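Local coordinates for tyrosine-protein kinase receptor torso (Bombyx mori, PDB 5AOQ) that serves as a receptor tyrosine kinase that binds prothoracicotropic hormone through its second extracellular FN3 domain, triggering ERK phosphorylation and helping initiate metamorphosis, at residues Asp186-Asp190 and His227-Ile231; Val219-Glu225 and His237-Ser243; Cys195-Lys201 and Phe213-Val219; Asn70-Thr76 and Val106-Thr112; Ser60-Val64 and Ile120-Tyr124. One frame throughout, in Å; residues are numbered along the deposited sequence.

Interaction 1. Residues Asp186-Asp190 and His227-Ile231; sequences DLCFD and HVKGI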
# COMPACT_ATOMS: atom_id res chain seq x y z
N ASP A 186 11.28 -12.74 29.15
CA ASP A 186 10.30 -12.55 28.08
C ASP A 186 10.43 -11.18 27.42
O ASP A 186 9.73 -10.24 27.78
CB ASP A 186 8.89 -12.72 28.64
CG ASP A 186 8.61 -14.13 29.13
OD1 ASP A 186 9.16 -15.08 28.54
OD2 ASP A 186 7.84 -14.28 30.10
N LEU A 187 11.32 -11.08 26.43
CA LEU A 187 11.54 -9.82 25.71
C LEU A 187 11.72 -10.02 24.21
O LEU A 187 12.64 -10.71 23.77
CB LEU A 187 12.76 -9.09 26.28
CG LEU A 187 12.50 -8.07 27.39
CD1 LEU A 187 12.51 -8.72 28.77
CD2 LEU A 187 13.52 -6.94 27.32
N CYS A 188 10.83 -9.40 23.44
CA CYS A 188 10.97 -9.30 21.99
C CYS A 188 11.35 -7.86 21.63
O CYS A 188 11.27 -6.98 22.49
CB CYS A 188 9.68 -9.71 21.28
SG CYS A 188 9.12 -11.39 21.65
N PHE A 189 11.74 -7.61 20.38
CA PHE A 189 12.14 -6.26 19.98
C PHE A 189 11.77 -5.90 18.54
O PHE A 189 11.58 -6.77 17.69
CB PHE A 189 13.65 -6.09 20.17
CG PHE A 189 14.12 -6.32 21.58
CD1 PHE A 189 13.89 -5.38 22.56
CD2 PHE A 189 14.78 -7.49 21.91
CE1 PHE A 189 14.32 -5.60 23.86
CE2 PHE A 189 15.22 -7.71 23.20
CZ PHE A 189 14.99 -6.76 24.18
N ASP A 190 11.67 -4.59 18.29
CA ASP A 190 11.45 -4.05 16.95
C ASP A 190 12.51 -2.99 16.63
O ASP A 190 12.66 -2.02 17.36
CB ASP A 190 10.05 -3.45 16.82
CG ASP A 190 8.97 -4.49 16.82
OD1 ASP A 190 8.61 -4.99 17.91
OD2 ASP A 190 8.47 -4.83 15.72
N HIS A 227 16.55 3.28 15.97
CA HIS A 227 15.53 3.20 17.00
C HIS A 227 15.31 1.75 17.41
O HIS A 227 15.09 0.88 16.55
CB HIS A 227 14.21 3.80 16.51
CG HIS A 227 14.38 5.12 15.81
ND1 HIS A 227 14.49 6.31 16.49
CD2 HIS A 227 14.43 5.43 14.49
CE1 HIS A 227 14.61 7.30 15.62
NE2 HIS A 227 14.58 6.79 14.40
N VAL A 228 15.36 1.50 18.71
CA VAL A 228 15.10 0.17 19.27
C VAL A 228 13.86 0.20 20.16
O VAL A 228 13.87 0.77 21.25
CB VAL A 228 16.31 -0.34 20.09
CG1 VAL A 228 16.00 -1.70 20.72
CG2 VAL A 228 17.54 -0.44 19.21
N LYS A 229 12.80 -0.44 19.68
CA LYS A 229 11.55 -0.57 20.42
C LYS A 229 11.53 -1.88 21.19
O LYS A 229 11.72 -2.95 20.61
CB LYS A 229 10.35 -0.49 19.47
CG LYS A 229 8.99 -0.69 20.14
CD LYS A 229 8.63 0.47 21.05
CE LYS A 229 7.31 0.22 21.75
NZ LYS A 229 6.85 1.41 22.52
N GLY A 230 11.31 -1.79 22.50
CA GLY A 230 11.25 -2.97 23.35
C GLY A 230 10.21 -2.83 24.45
O GLY A 230 9.41 -1.90 24.45
N ILE A 231 10.24 -3.77 25.40
CA ILE A 231 9.28 -3.78 26.50
C ILE A 231 9.32 -2.48 27.29
O ILE A 231 8.31 -2.05 27.84
CB ILE A 231 9.55 -4.97 27.45
CG1 ILE A 231 8.51 -5.00 28.58
CG2 ILE A 231 10.95 -4.88 28.04
CD1 ILE A 231 8.57 -6.25 29.44

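Interaction 2. Residues Val219-Glu225 and His237-Ser243; sequences VLNDECE and HKYKTPS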
# COMPACT_ATOMS: atom_id res chain seq x y z
N VAL A 219 28.42 3.35 4.86
CA VAL A 219 29.57 4.05 4.28
C VAL A 219 30.34 4.81 5.35
O VAL A 219 29.86 4.97 6.48
CB VAL A 219 29.13 5.02 3.17
CG1 VAL A 219 28.45 4.26 2.04
CG2 VAL A 219 28.20 6.09 3.72
N LEU A 220 31.52 5.29 4.99
CA LEU A 220 32.39 5.99 5.93
C LEU A 220 31.89 7.39 6.26
O LEU A 220 31.35 8.09 5.40
CB LEU A 220 33.81 6.07 5.37
CG LEU A 220 34.53 4.74 5.15
CD1 LEU A 220 35.84 4.96 4.41
CD2 LEU A 220 34.79 4.03 6.47
N ASN A 221 32.08 7.79 7.51
CA ASN A 221 31.78 9.15 7.96
C ASN A 221 30.32 9.54 7.74
O ASN A 221 30.03 10.68 7.36
CB ASN A 221 32.70 10.14 7.26
CG ASN A 221 34.17 9.83 7.50
OD1 ASN A 221 34.59 9.65 8.64
ND2 ASN A 221 34.94 9.76 6.42
N ASP A 222 29.42 8.59 7.97
CA ASP A 222 27.99 8.82 7.80
C ASP A 222 27.30 8.97 9.15
O ASP A 222 27.54 8.19 10.07
CB ASP A 222 27.35 7.67 7.01
CG ASP A 222 25.99 8.02 6.45
OD1 ASP A 222 25.31 8.88 7.03
OD2 ASP A 222 25.60 7.43 5.42
N GLU A 223 26.44 9.98 9.25
CA GLU A 223 25.70 10.24 10.48
C GLU A 223 24.40 9.43 10.50
O GLU A 223 23.42 9.81 9.85
CB GLU A 223 25.41 11.73 10.62
CG GLU A 223 24.88 12.14 11.99
CD GLU A 223 25.90 11.92 13.10
OE1 GLU A 223 27.11 11.93 12.80
OE2 GLU A 223 25.48 11.73 14.26
N CYS A 224 24.40 8.33 11.24
CA CYS A 224 23.26 7.41 11.28
C CYS A 224 22.42 7.54 12.55
O CYS A 224 22.82 8.20 13.52
CB CYS A 224 23.74 5.97 11.17
SG CYS A 224 24.63 5.56 9.65
N GLU A 225 21.27 6.88 12.54
CA GLU A 225 20.40 6.81 13.70
C GLU A 225 19.62 5.49 13.70
O GLU A 225 19.17 5.02 12.65
CB GLU A 225 19.43 8.00 13.74
CG GLU A 225 18.58 8.06 15.00
CD GLU A 225 17.67 9.27 15.03
OE1 GLU A 225 17.58 9.97 14.00
OE2 GLU A 225 17.05 9.53 16.08
N HIS A 237 18.64 6.14 19.12
CA HIS A 237 20.08 6.10 19.32
C HIS A 237 20.84 6.57 18.09
O HIS A 237 20.97 5.84 17.11
CB HIS A 237 20.51 4.68 19.69
CG HIS A 237 21.99 4.48 19.75
ND1 HIS A 237 22.75 4.88 20.84
CD2 HIS A 237 22.86 3.94 18.87
CE1 HIS A 237 24.02 4.58 20.62
NE2 HIS A 237 24.11 4.01 19.43
N LYS A 238 21.32 7.81 18.14
CA LYS A 238 22.14 8.35 17.06
C LYS A 238 23.54 7.78 17.12
O LYS A 238 24.05 7.47 18.21
CB LYS A 238 22.19 9.88 17.13
CG LYS A 238 20.88 10.57 16.82
CD LYS A 238 21.04 12.09 16.85
CE LYS A 238 19.74 12.79 16.51
NZ LYS A 238 19.88 14.28 16.54
N TYR A 239 24.17 7.62 15.96
CA TYR A 239 25.54 7.12 15.90
C TYR A 239 26.16 7.42 14.54
O TYR A 239 25.46 7.45 13.53
CB TYR A 239 25.57 5.62 16.18
CG TYR A 239 24.94 4.78 15.09
CD1 TYR A 239 23.58 4.53 15.08
CD2 TYR A 239 25.71 4.24 14.07
CE1 TYR A 239 23.00 3.77 14.09
CE2 TYR A 239 25.14 3.48 13.07
CZ TYR A 239 23.78 3.25 13.08
OH TYR A 239 23.21 2.48 12.09
N LYS A 240 27.47 7.64 14.53
CA LYS A 240 28.19 7.98 13.30
C LYS A 240 29.13 6.84 12.92
O LYS A 240 29.83 6.30 13.76
CB LYS A 240 28.96 9.28 13.49
CG LYS A 240 29.58 9.84 12.21
CD LYS A 240 30.34 11.13 12.49
CE LYS A 240 30.92 11.73 11.22
NZ LYS A 240 29.86 12.12 10.25
N THR A 241 29.14 6.49 11.64
CA THR A 241 30.03 5.44 11.15
C THR A 241 31.47 5.93 11.15
O THR A 241 31.74 7.09 10.82
CB THR A 241 29.64 4.99 9.72
OG1 THR A 241 29.67 6.11 8.83
CG2 THR A 241 28.25 4.37 9.71
N PRO A 242 32.41 5.05 11.53
CA PRO A 242 33.80 5.48 11.73
C PRO A 242 34.48 5.96 10.45
O PRO A 242 34.00 5.69 9.35
CB PRO A 242 34.48 4.22 12.26
CG PRO A 242 33.67 3.10 11.73
CD PRO A 242 32.26 3.60 11.71
N SER A 243 35.60 6.65 10.61
CA SER A 243 36.40 7.11 9.48
C SER A 243 37.32 5.98 9.01
O SER A 243 37.32 4.89 9.58
CB SER A 243 37.22 8.34 9.86
OG SER A 243 36.40 9.36 10.38

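Interaction 3. Residues Cys195-Lys201 and Phe213-Val219; sequences CQNTNMK and FDVENLV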
# COMPACT_ATOMS: atom_id res chain seq x y z
N CYS A 195 20.38 5.95 7.79
CA CYS A 195 21.60 6.75 7.67
C CYS A 195 21.42 7.85 6.63
O CYS A 195 20.55 7.76 5.77
CB CYS A 195 22.79 5.87 7.30
SG CYS A 195 23.24 4.62 8.52
N GLN A 196 22.28 8.86 6.70
CA GLN A 196 22.20 10.01 5.80
C GLN A 196 22.39 9.62 4.34
O GLN A 196 21.89 10.29 3.44
CB GLN A 196 23.25 11.06 6.19
CG GLN A 196 23.17 12.37 5.41
CD GLN A 196 24.25 13.35 5.82
OE1 GLN A 196 24.92 13.17 6.84
NE2 GLN A 196 24.43 14.39 5.02
N ASN A 197 23.11 8.52 4.10
CA ASN A 197 23.40 8.08 2.74
C ASN A 197 23.22 6.57 2.56
O ASN A 197 23.94 5.93 1.78
CB ASN A 197 24.83 8.48 2.35
CG ASN A 197 25.01 9.98 2.29
OD1 ASN A 197 24.68 10.62 1.29
ND2 ASN A 197 25.53 10.56 3.37
N THR A 198 22.25 6.00 3.28
CA THR A 198 21.87 4.61 3.09
C THR A 198 20.38 4.46 3.33
O THR A 198 19.83 5.05 4.26
CB THR A 198 22.64 3.66 4.04
OG1 THR A 198 24.05 3.84 3.85
CG2 THR A 198 22.28 2.21 3.77
N ASN A 199 19.72 3.67 2.48
CA ASN A 199 18.28 3.47 2.59
C ASN A 199 17.90 2.74 3.87
O ASN A 199 18.67 1.94 4.40
CB ASN A 199 17.75 2.71 1.38
CG ASN A 199 17.65 3.58 0.14
OD1 ASN A 199 17.33 4.76 0.22
ND2 ASN A 199 17.92 2.99 -1.02
N MET A 200 16.71 3.06 4.36
CA MET A 200 16.22 2.56 5.64
C MET A 200 16.23 1.04 5.73
O MET A 200 16.06 0.35 4.72
CB MET A 200 14.81 3.09 5.87
CG MET A 200 14.19 2.74 7.21
SD MET A 200 12.52 3.38 7.38
CE MET A 200 11.71 2.72 5.92
N LYS A 201 16.44 0.52 6.94
CA LYS A 201 16.32 -0.91 7.20
C LYS A 201 15.57 -1.15 8.51
O LYS A 201 15.84 -0.50 9.52
CB LYS A 201 17.70 -1.57 7.26
CG LYS A 201 17.65 -3.05 7.59
CD LYS A 201 19.02 -3.70 7.53
CE LYS A 201 18.96 -5.16 7.93
NZ LYS A 201 20.28 -5.84 7.84
N PHE A 213 21.49 -7.05 15.95
CA PHE A 213 20.97 -6.50 14.70
C PHE A 213 22.08 -6.18 13.72
O PHE A 213 22.98 -5.40 14.03
CB PHE A 213 20.14 -5.24 14.98
CG PHE A 213 19.54 -4.63 13.75
CD1 PHE A 213 18.51 -5.27 13.07
CD2 PHE A 213 19.99 -3.41 13.27
CE1 PHE A 213 17.95 -4.70 11.94
CE2 PHE A 213 19.44 -2.85 12.14
CZ PHE A 213 18.42 -3.49 11.47
N ASP A 214 22.01 -6.78 12.54
CA ASP A 214 23.02 -6.56 11.50
C ASP A 214 22.59 -5.44 10.57
O ASP A 214 21.40 -5.23 10.34
CB ASP A 214 23.25 -7.85 10.70
CG ASP A 214 23.60 -9.03 11.58
OD1 ASP A 214 24.18 -8.81 12.67
OD2 ASP A 214 23.30 -10.17 11.18
N VAL A 215 23.58 -4.71 10.05
CA VAL A 215 23.33 -3.66 9.07
C VAL A 215 24.37 -3.75 7.96
O VAL A 215 25.52 -4.08 8.20
CB VAL A 215 23.38 -2.26 9.71
CG1 VAL A 215 23.08 -1.18 8.67
CG2 VAL A 215 22.39 -2.17 10.85
N GLU A 216 23.93 -3.45 6.73
CA GLU A 216 24.81 -3.52 5.57
C GLU A 216 24.70 -2.28 4.71
O GLU A 216 23.84 -1.42 4.93
CB GLU A 216 24.48 -4.77 4.74
CG GLU A 216 24.52 -6.07 5.53
CD GLU A 216 24.16 -7.27 4.69
OE1 GLU A 216 23.99 -7.12 3.46
OE2 GLU A 216 24.04 -8.38 5.25
N ASN A 217 25.59 -2.18 3.72
CA ASN A 217 25.60 -1.08 2.77
C ASN A 217 25.87 0.27 3.44
O ASN A 217 25.48 1.32 2.91
CB ASN A 217 24.28 -1.03 2.00
CG ASN A 217 23.83 -2.40 1.54
OD1 ASN A 217 24.65 -3.29 1.30
ND2 ASN A 217 22.52 -2.59 1.43
N LEU A 218 26.53 0.25 4.59
CA LEU A 218 26.94 1.48 5.26
C LEU A 218 28.14 2.09 4.56
O LEU A 218 28.81 1.42 3.76
CB LEU A 218 27.26 1.22 6.73
CG LEU A 218 26.09 0.83 7.64
CD1 LEU A 218 26.60 0.44 9.02
CD2 LEU A 218 25.08 1.96 7.74
N VAL A 219 28.42 3.35 4.86
CA VAL A 219 29.57 4.05 4.28
C VAL A 219 30.34 4.81 5.35
O VAL A 219 29.86 4.97 6.48
CB VAL A 219 29.13 5.02 3.17
CG1 VAL A 219 28.45 4.26 2.04
CG2 VAL A 219 28.20 6.09 3.72

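Interaction 4. Residues Asn70-Thr76 and Val106-Thr112; sequences NSIRFET and VFGELIT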
# COMPACT_ATOMS: atom_id res chain seq x y z
N ASN A 70 -0.63 -3.78 20.83
CA ASN A 70 -1.19 -3.93 19.49
C ASN A 70 -0.84 -5.28 18.85
O ASN A 70 -1.12 -5.49 17.67
CB ASN A 70 -0.70 -2.78 18.60
CG ASN A 70 -1.78 -2.26 17.67
OD1 ASN A 70 -2.64 -3.01 17.21
ND2 ASN A 70 -1.74 -0.96 17.39
N SER A 71 -0.23 -6.19 19.61
CA SER A 71 0.15 -7.51 19.07
C SER A 71 0.53 -8.55 20.13
O SER A 71 0.72 -8.22 21.30
CB SER A 71 1.31 -7.35 18.08
OG SER A 71 2.49 -6.94 18.75
N ILE A 72 0.66 -9.80 19.70
CA ILE A 72 1.12 -10.91 20.55
C ILE A 72 2.09 -11.80 19.79
O ILE A 72 1.82 -12.18 18.66
CB ILE A 72 -0.04 -11.80 21.06
CG1 ILE A 72 -0.98 -11.02 21.98
CG2 ILE A 72 0.50 -13.01 21.83
CD1 ILE A 72 -2.13 -10.40 21.26
N ARG A 73 3.22 -12.12 20.41
CA ARG A 73 4.20 -13.03 19.81
C ARG A 73 4.39 -14.28 20.66
O ARG A 73 4.72 -14.19 21.84
CB ARG A 73 5.53 -12.32 19.61
CG ARG A 73 5.41 -11.17 18.64
CD ARG A 73 6.68 -10.36 18.56
NE ARG A 73 6.44 -9.10 17.87
CZ ARG A 73 7.36 -8.16 17.68
NH1 ARG A 73 8.59 -8.33 18.15
NH2 ARG A 73 7.05 -7.05 17.04
N PHE A 74 4.17 -15.44 20.05
CA PHE A 74 4.18 -16.71 20.77
C PHE A 74 5.10 -17.75 20.13
O PHE A 74 5.54 -17.60 18.98
CB PHE A 74 2.76 -17.28 20.84
CG PHE A 74 2.11 -17.44 19.50
CD1 PHE A 74 2.27 -18.61 18.78
CD2 PHE A 74 1.34 -16.42 18.96
CE1 PHE A 74 1.67 -18.75 17.54
CE2 PHE A 74 0.74 -16.56 17.73
CZ PHE A 74 0.91 -17.73 17.01
N GLU A 75 5.37 -18.81 20.89
CA GLU A 75 6.21 -19.91 20.45
C GLU A 75 5.44 -21.23 20.46
O GLU A 75 4.55 -21.43 21.29
CB GLU A 75 7.45 -20.04 21.35
CG GLU A 75 8.43 -21.12 20.92
CD GLU A 75 9.53 -21.35 21.93
OE1 GLU A 75 9.56 -20.63 22.95
OE2 GLU A 75 10.35 -22.26 21.71
N THR A 76 5.78 -22.11 19.53
CA THR A 76 5.17 -23.43 19.45
C THR A 76 6.24 -24.51 19.38
O THR A 76 7.43 -24.21 19.27
CB THR A 76 4.27 -23.55 18.22
OG1 THR A 76 5.07 -23.76 17.05
CG2 THR A 76 3.44 -22.30 18.04
N VAL A 106 8.77 -22.13 14.52
CA VAL A 106 8.16 -22.28 15.84
C VAL A 106 7.62 -20.98 16.43
O VAL A 106 6.80 -21.01 17.35
CB VAL A 106 9.18 -22.87 16.85
CG1 VAL A 106 9.51 -24.31 16.49
CG2 VAL A 106 10.44 -22.02 16.90
N PHE A 107 8.05 -19.84 15.90
CA PHE A 107 7.61 -18.54 16.39
C PHE A 107 6.52 -17.95 15.51
O PHE A 107 6.56 -18.08 14.29
CB PHE A 107 8.79 -17.58 16.49
CG PHE A 107 9.69 -17.85 17.66
CD1 PHE A 107 9.31 -17.47 18.94
CD2 PHE A 107 10.91 -18.48 17.49
CE1 PHE A 107 10.13 -17.72 20.02
CE2 PHE A 107 11.73 -18.73 18.57
CZ PHE A 107 11.34 -18.35 19.84
N GLY A 108 5.54 -17.30 16.14
CA GLY A 108 4.45 -16.67 15.40
C GLY A 108 3.91 -15.42 16.07
O GLY A 108 4.17 -15.18 17.25
N GLU A 109 3.15 -14.64 15.31
CA GLU A 109 2.59 -13.39 15.81
C GLU A 109 1.11 -13.22 15.44
O GLU A 109 0.68 -13.60 14.36
CB GLU A 109 3.38 -12.19 15.27
CG GLU A 109 2.91 -10.85 15.80
CD GLU A 109 3.69 -9.68 15.22
OE1 GLU A 109 4.32 -9.86 14.16
OE2 GLU A 109 3.67 -8.59 15.82
N LEU A 110 0.36 -12.63 16.37
CA LEU A 110 -1.06 -12.33 16.19
C LEU A 110 -1.34 -10.87 16.53
O LEU A 110 -0.95 -10.39 17.60
CB LEU A 110 -1.91 -13.24 17.08
CG LEU A 110 -2.11 -14.67 16.58
CD1 LEU A 110 -2.48 -15.59 17.73
CD2 LEU A 110 -3.19 -14.69 15.50
N ILE A 111 -2.03 -10.17 15.64
CA ILE A 111 -2.29 -8.74 15.80
C ILE A 111 -3.57 -8.53 16.60
O ILE A 111 -4.53 -9.30 16.47
CB ILE A 111 -2.39 -8.02 14.44
CG1 ILE A 111 -1.09 -8.18 13.65
CG2 ILE A 111 -2.69 -6.54 14.63
CD1 ILE A 111 -1.02 -9.42 12.79
N THR A 112 -3.59 -7.49 17.43
CA THR A 112 -4.75 -7.17 18.25
C THR A 112 -5.41 -5.85 17.85
O THR A 112 -4.73 -4.90 17.45
CB THR A 112 -4.37 -7.09 19.74
OG1 THR A 112 -3.86 -8.36 20.17
CG2 THR A 112 -5.56 -6.72 20.61

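Interaction 5. Residues Ser60-Val64 and Ile120-Tyr124; sequences STVKV and IWSTY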
# COMPACT_ATOMS: atom_id res chain seq x y z
N SER A 60 -3.60 -26.72 24.45
CA SER A 60 -2.62 -26.31 23.46
C SER A 60 -1.23 -26.13 24.08
O SER A 60 -1.11 -25.71 25.23
CB SER A 60 -3.07 -25.01 22.80
OG SER A 60 -2.30 -24.76 21.64
N THR A 61 -0.20 -26.47 23.32
CA THR A 61 1.18 -26.37 23.80
C THR A 61 1.75 -24.98 23.57
O THR A 61 2.90 -24.71 23.91
CB THR A 61 2.10 -27.41 23.12
OG1 THR A 61 2.16 -27.15 21.71
CG2 THR A 61 1.59 -28.82 23.35
N VAL A 62 0.94 -24.10 22.98
CA VAL A 62 1.37 -22.73 22.69
C VAL A 62 1.80 -22.01 23.96
O VAL A 62 1.28 -22.28 25.05
CB VAL A 62 0.23 -21.94 22.00
CG1 VAL A 62 0.61 -20.47 21.82
CG2 VAL A 62 -0.11 -22.56 20.67
N LYS A 63 2.76 -21.10 23.81
CA LYS A 63 3.22 -20.26 24.91
C LYS A 63 3.39 -18.82 24.46
O LYS A 63 4.08 -18.54 23.48
CB LYS A 63 4.54 -20.79 25.48
CG LYS A 63 4.42 -21.48 26.84
CD LYS A 63 3.89 -20.55 27.93
CE LYS A 63 4.77 -19.32 28.13
NZ LYS A 63 4.28 -18.46 29.25
N VAL A 64 2.75 -17.90 25.18
CA VAL A 64 2.90 -16.48 24.92
C VAL A 64 4.25 -15.99 25.43
O VAL A 64 4.51 -16.00 26.63
CB VAL A 64 1.78 -15.66 25.59
CG1 VAL A 64 1.95 -14.17 25.30
CG2 VAL A 64 0.41 -16.14 25.12
N ILE A 120 -6.31 -17.69 22.68
CA ILE A 120 -5.60 -18.29 21.56
C ILE A 120 -6.11 -19.70 21.32
O ILE A 120 -6.31 -20.47 22.27
CB ILE A 120 -4.08 -18.33 21.80
CG1 ILE A 120 -3.56 -16.95 22.22
CG2 ILE A 120 -3.36 -18.83 20.56
CD1 ILE A 120 -2.12 -16.94 22.69
N TRP A 121 -6.33 -20.05 20.06
CA TRP A 121 -6.68 -21.41 19.68
C TRP A 121 -5.82 -21.86 18.50
O TRP A 121 -5.67 -21.13 17.52
CB TRP A 121 -8.17 -21.52 19.34
CG TRP A 121 -9.07 -21.38 20.52
CD1 TRP A 121 -9.52 -20.22 21.08
CD2 TRP A 121 -9.63 -22.45 21.30
NE1 TRP A 121 -10.33 -20.50 22.16
CE2 TRP A 121 -10.41 -21.86 22.31
CE3 TRP A 121 -9.56 -23.84 21.23
CZ2 TRP A 121 -11.11 -22.61 23.25
CZ3 TRP A 121 -10.25 -24.59 22.17
CH2 TRP A 121 -11.02 -23.97 23.16
N SER A 122 -5.26 -23.06 18.62
CA SER A 122 -4.31 -23.58 17.64
C SER A 122 -4.82 -24.82 16.91
O SER A 122 -5.67 -25.55 17.42
CB SER A 122 -2.98 -23.92 18.34
OG SER A 122 -3.13 -24.98 19.26
N THR A 123 -4.31 -25.04 15.70
CA THR A 123 -4.66 -26.21 14.89
C THR A 123 -3.51 -26.64 14.00
O THR A 123 -2.69 -25.83 13.59
CB THR A 123 -5.89 -25.93 14.01
OG1 THR A 123 -7.03 -25.66 14.84
CG2 THR A 123 -6.21 -27.11 13.10
N TYR A 124 -3.45 -27.94 13.72
CA TYR A 124 -2.53 -28.49 12.72
C TYR A 124 -3.27 -28.74 11.40
O TYR A 124 -4.33 -29.36 11.39
CB TYR A 124 -1.89 -29.78 13.22
CG TYR A 124 -1.07 -29.60 14.47
CD1 TYR A 124 0.23 -29.11 14.40
CD2 TYR A 124 -1.58 -29.91 15.73
CE1 TYR A 124 1.00 -28.94 15.53
CE2 TYR A 124 -0.82 -29.74 16.87
CZ TYR A 124 0.47 -29.25 16.77
OH TYR A 124 1.24 -29.08 17.90

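Interaction 1. Residues Asp186-Asp190 and His227-Ile231
Asp190 and Lys229 face each other as an antiparallel hydrogen-bonded pair. Asp190 N bonds to Lys229 O at 2.8 Å, and Lys229 N returns the bond to Asp190 O. Both side chains rise on the same face of the sheet, where their CB atoms sit 4.0 Å apart, but their ends part company. The Lys229 chain starts anti to its backbone N (chi1 177°) and bends at chi2, carrying the amine away from this contact. The carboxylate of Asp190 instead turns to Arg73, with which OD1 forms a salt bridge, and its side chain also touches Lys204. On the other face lies the Phe189 ring. Its CG stands anti to the carbonyl carbon, beside the backbone N (chi1 -58°), the conformation in which CD1 meets Gly230 CA at 3.7 Å, while Lys229 O lies at the ring's edge and in its plane. Trp179 meets the same phenyl edge-to-face. Past the strand ends Leu187 and Ile231 cross at about a right angle, with Leu187 CD2 on Ile231 CG2 (3.4 Å). Cys188 is disulfide-bonded to Cys66. The pairing is that of neighbouring antiparallel strands in the second FN3 domain, and it holds Asp190, a residue implicated in hormone binding.

Interaction 2. Residues Val219-Glu225 and His237-Ser243
Cys224 lays its CB over one face of the Tyr239 ring, 3.6 Å from the centroid and offset toward the rim. CG of Tyr239 is wedged between backbone N and carbonyl carbon (chi1 69°), which folds the phenol back across the hairpin under that cysteine. The sulfur of Cys224 lies oblique to the ring, a Cys sulfur-aromatic contact, and is disulfide-bonded to Cys195, while Tyr239 OH bonds to Asn193. On the reverse face Glu223 and Lys240 cross at about a right angle: Glu223 OE1 touches Lys240 CG at 3.3 Å, and the salt bridge from Glu223 OE1 to Lys240 NZ is long (3.8 Å). This is the antiparallel beta hairpin of strands 223-230 and 233-240, the latter being an edge strand of the four-stranded sheet of the second FN3 domain. Toward its open end Thr241 OG1 works in both directions, donating to Val219 O at 2.6 Å, in the carbonyl plane, and accepting from Asp222 N at 2.6 Å. Beyond it, Ser243 OG donates to Asn221 OD1 (2.5 Å), again within the plane of the amide carbonyl.

Interaction 3. Residues Cys195-Lys201 and Phe213-Val219
Lys201 runs past Phe213 in the opposite direction, its CE 4.0 Å from the ring carbon Phe213 CZ, to place its amine on the backbone of the facing strand. Every torsion of the chain is close to 180°, and this full reach lets Lys201 NZ donate to Asp214 O at 2.8 Å, arriving from above the carbonyl plane rather than on a lone pair. The buried part lies at the other end, where the disulfide sulfur Cys195 SG, bonded to Cys224, meets Leu218 CD2 (3.3 Å), and Thr198 OG1 stands 3.0 Å from Asn217 O. In contrast, the Lys201 end faces solvent more, beside exposed Asp214 and Glu216; Glu216 OE2 is 5.2 Å from Lys201 NZ, near but not touching. Shortened to an alanine here, the side chain is likely to leave Asp214 O without this donor and Phe213 CZ without its aliphatic neighbour. The axes of segments 198-201 and 213-216 approach to 9.0 Å and belong to different sheets of the second FN3 domain, so side chains, not strand pairing, join them. The chemistry implies apolar closure at the disulfide and, toward solvent, a lysine-to-carbonyl hydrogen bond that nearby Glu216 may favour electrostatically.

Interaction 4. Residues Asn70-Thr76 and Val106-Thr112
Phe74 swings its ring over Gly108, whose CA lies 4.2 Å from the ring centroid and close to its normal, and whose O also stands over that face. CG of Phe74 lies between the backbone N and the carbonyl carbon (chi1 56°), which puts the ring there and sets Phe74 CE2 against Leu110 CD1 at 3.4 Å. A serine here would probably leave Leu110 without its ring partner and open a gap above Gly108. On the other face of the strand pair, Glu75 CG rests over the ring of Phe107 (4.3 Å to its centroid), and Arg73 runs side by side with Glu109. Arg73 NE and Glu109 OE2 make a salt bridge at 3.5 Å whose hydrogen bond is weak, with the carboxylate oxygen at the guanidinium edge and the two planes 83° apart. The second shell fixes these groups. Phe85 meets the Phe74 ring, Arg65 pairs with Glu75, and Glu109 OE1 reaches Lys204 across the domain boundary. Antiparallel backbone bonds such as Phe74 N to Gly108 O (2.8 Å) hold the register. One face therefore feeds the apolar core of the first FN3 domain, and the other offers Arg73 and Glu109 to charged partners of the second.

Interaction 5. Residues Ser60-Val64 and Ile120-Tyr124
This is a side-chain contact in the first FN3 domain, between the segment leading into strand 63-68 of the three-stranded sheet and strand 118-124, an inner strand of the four-stranded one. The backbone of Ser60 still bonds to Glu136 of that second sheet. At this end Ser60 and Ser122 share a hydrogen bond, OG to OG at 2.5 Å, in which either hydroxyl could be the donor. The two oxygens arrive by different routes: Ser60 OG extends anti to its backbone N (chi1 -167°), whereas Ser122 OG sits between backbone N and carbonyl carbon (chi1 66°). Next along, Val62 directs its CG2 branch at Ser122 CB, 3.9 Å away, while its CG1 branch makes a more distant approach of 4.5 Å to Ile120 CG2. At the far end Val64 CG2 meets Ile120 CD1 at 3.6 Å, the two side chains crossing obliquely. Other residues complete the filling: Phe85 touches both Val62 and Ser122, Leu87 packs on Ile120, and Phe74 and Ile72 meet the valines from their own sheet. The chemistry thus grades from a hydroxyl pair to aliphatic contact at Val64 and Ile120, so the buried Ser122 hydroxyl has a polar mate.

How the interactions relate
The five contacts fall into the first and second FN3 domains, which meet at interactions 1 and 4. Interactions 4 and 5, with centres 10 Å apart, share the three-stranded sheet of the first domain: Glu75 N lies 2.9 Å from Lys63 O, and Phe74 CD1 packs on Val62 CG1. Interactions 2 and 3, 9 Å between centres, are stapled by the Cys195-Cys224 disulfide in the second domain and share Val219. Interaction 1 continues the sheet of interaction 2 and meets interaction 4 across the domain boundary, where Asp190 OD1 and Arg73 NH2 form a 2.7 Å salt bridge. Asp190 and Lys204, both implicated in hormone binding, gather there, whereas interaction 5 lies apart from them and is touched by no other chain.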